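Nucleoside diphosphate kinase (Aquifex aeolicus, PDB 3ZTP) probably transfers the gamma phosphate of ATP to nucleoside diphosphates through a phosphohistidine intermediate, supplying nucleoside triphosphates other than ATP. Local coordinates at residues A[102-106]-A[107-111]. Sequence-based numbering, arbitrary orientation.
Sequences APNSI and RAQFG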
loop_
_atom_site.group_PDB
_atom_site.type_symbol
_atom_site.label_atom_id
_atom_site.label_comp_id
_atom_site.label_asym_id
_atom_site.label_seq_id
_atom_site.Cartn_x
_atom_site.Cartn_y
_atom_site.Cartn_z
ATOM N N ALA A 102 -4.168 36.920 -5.864
ATOM C CA ALA A 102 -3.724 35.877 -6.787
ATOM C C ALA A 102 -4.939 35.129 -7.336
ATOM O O ALA A 102 -5.184 34.002 -6.936
ATOM C CB ALA A 102 -2.770 34.910 -6.073
ATOM N N PRO A 103 -5.698 35.743 -8.251
ATOM C CA PRO A 103 -7.008 35.183 -8.591
ATOM C C PRO A 103 -6.995 33.792 -9.208
ATOM O O PRO A 103 -8.003 33.096 -9.119
ATOM C CB PRO A 103 -7.588 36.200 -9.590
ATOM C CG PRO A 103 -6.900 37.437 -9.287
ATOM C CD PRO A 103 -5.505 37.067 -8.862
ATOM N N ASN A 104 -5.903 33.399 -9.848
ATOM C CA ASN A 104 -5.806 32.086 -10.455
ATOM C C ASN A 104 -5.043 31.098 -9.588
ATOM O O ASN A 104 -4.703 30.018 -10.046
ATOM C CB ASN A 104 -5.154 32.157 -11.851
ATOM C CG ASN A 104 -5.449 30.947 -12.698
ATOM O OD1 ASN A 104 -6.523 30.354 -12.607
ATOM N ND2 ASN A 104 -4.450 30.503 -13.452
ATOM N N SER A 105 -4.783 31.444 -8.334
ATOM C CA SER A 105 -4.172 30.490 -7.427
ATOM C C SER A 105 -5.147 29.392 -7.056
ATOM O O SER A 105 -6.358 29.548 -7.147
ATOM C CB SER A 105 -3.648 31.183 -6.188
ATOM O OG SER A 105 -4.682 31.742 -5.388
ATOM N N ILE A 106 -4.618 28.260 -6.615
ATOM C CA ILE A 106 -5.487 27.150 -6.256
ATOM C C ILE A 106 -6.481 27.583 -5.171
ATOM O O ILE A 106 -7.662 27.254 -5.243
ATOM C CB ILE A 106 -4.682 25.914 -5.780
ATOM C CG1 ILE A 106 -3.717 25.403 -6.856
ATOM C CG2 ILE A 106 -5.621 24.830 -5.309
ATOM C CD1 ILE A 106 -4.376 25.026 -8.137
ATOM N N ARG A 107 -6.009 28.293 -4.143
ATOM C CA ARG A 107 -6.894 28.678 -3.045
ATOM C C ARG A 107 -7.912 29.711 -3.477
ATOM O O ARG A 107 -9.060 29.691 -3.036
ATOM C CB ARG A 107 -6.101 29.114 -1.805
ATOM C CG ARG A 107 -5.386 27.915 -1.203
ATOM C CD ARG A 107 -4.496 28.258 -0.082
ATOM N NE ARG A 107 -4.017 27.080 0.606
ATOM C CZ ARG A 107 -2.886 27.045 1.285
ATOM N NH1 ARG A 107 -2.081 28.084 1.310
ATOM N NH2 ARG A 107 -2.540 25.965 1.954
ATOM N N ALA A 108 -7.531 30.619 -4.369
ATOM C CA ALA A 108 -8.495 31.566 -4.902
ATOM C C ALA A 108 -9.576 30.844 -5.685
ATOM O O ALA A 108 -10.760 31.195 -5.596
ATOM C CB ALA A 108 -7.820 32.599 -5.759
ATOM N N GLN A 109 -9.183 29.863 -6.480
ATOM C CA GLN A 109 -10.120 29.167 -7.359
ATOM C C GLN A 109 -11.030 28.204 -6.636
ATOM O O GLN A 109 -12.204 28.085 -6.981
ATOM C CB GLN A 109 -9.349 28.417 -8.439
ATOM C CG GLN A 109 -8.691 29.376 -9.413
ATOM C CD GLN A 109 -9.683 29.931 -10.428
ATOM O OE1 GLN A 109 -9.809 31.168 -10.615
ATOM N NE2 GLN A 109 -10.379 29.023 -11.107
ATOM N N PHE A 110 -10.496 27.519 -5.619
ATOM C CA PHE A 110 -11.201 26.379 -5.023
ATOM C C PHE A 110 -11.351 26.444 -3.508
ATOM O O PHE A 110 -12.050 25.614 -2.929
ATOM C CB PHE A 110 -10.498 25.054 -5.419
ATOM C CG PHE A 110 -10.382 24.870 -6.898
ATOM C CD1 PHE A 110 -11.520 24.771 -7.681
ATOM C CD2 PHE A 110 -9.163 24.875 -7.501
ATOM C CE1 PHE A 110 -11.418 24.631 -9.073
ATOM C CE2 PHE A 110 -9.050 24.742 -8.898
ATOM C CZ PHE A 110 -10.195 24.629 -9.668
ATOM N N GLY A 111 -10.657 27.375 -2.865
ATOM C CA GLY A 111 -10.705 27.524 -1.424
ATOM C C GLY A 111 -11.887 28.344 -0.973
ATOM O O GLY A 111 -12.298 29.313 -1.609
#
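Ser105 is the N-cap of the short helix 106-110, and its OG accepts a hydrogen bond from Ala108 N at 3.2 Å. With chi1 at 66°, OG sits between the backbone N and the carbonyl carbon, turned back over the first helical turn. The same hydroxyl donates to Ala102 O (2.8 Å) in the carbonyl plane, and Ser105 N also hydrogen-bonds that oxygen, closing the type I turn from Ala102 to Ser105. Ala108 CB fits into this corner, 3.2 Å from Ala102 O. Without the hydroxyl, as with an alanine here, Ala108 N would probably lose its capping acceptor and Ala102 O one of its two donors. Ser105 O then takes Gln109 N at 2.9 Å, nearly in line with its C=O bond, and Ile106 O takes Phe110 N at 2.9 Å. Ile106 CG2 lies 4.2 Å from Phe110 CD2, and both side chains pack on helix 20-29. The Arg107 side chain runs extended from CG to NE; its guanidinium hydrogen-bonds Ile119 O through NH2 and Gly91 O through NH1, near Thr93, Asn117 and a sulfate, which it meets through a long, weak ion pair. The arrangement is a classic serine N-cap, two residues before Arg107, a predicted ATP-binding residue of the nucleoside diphosphate kinase family.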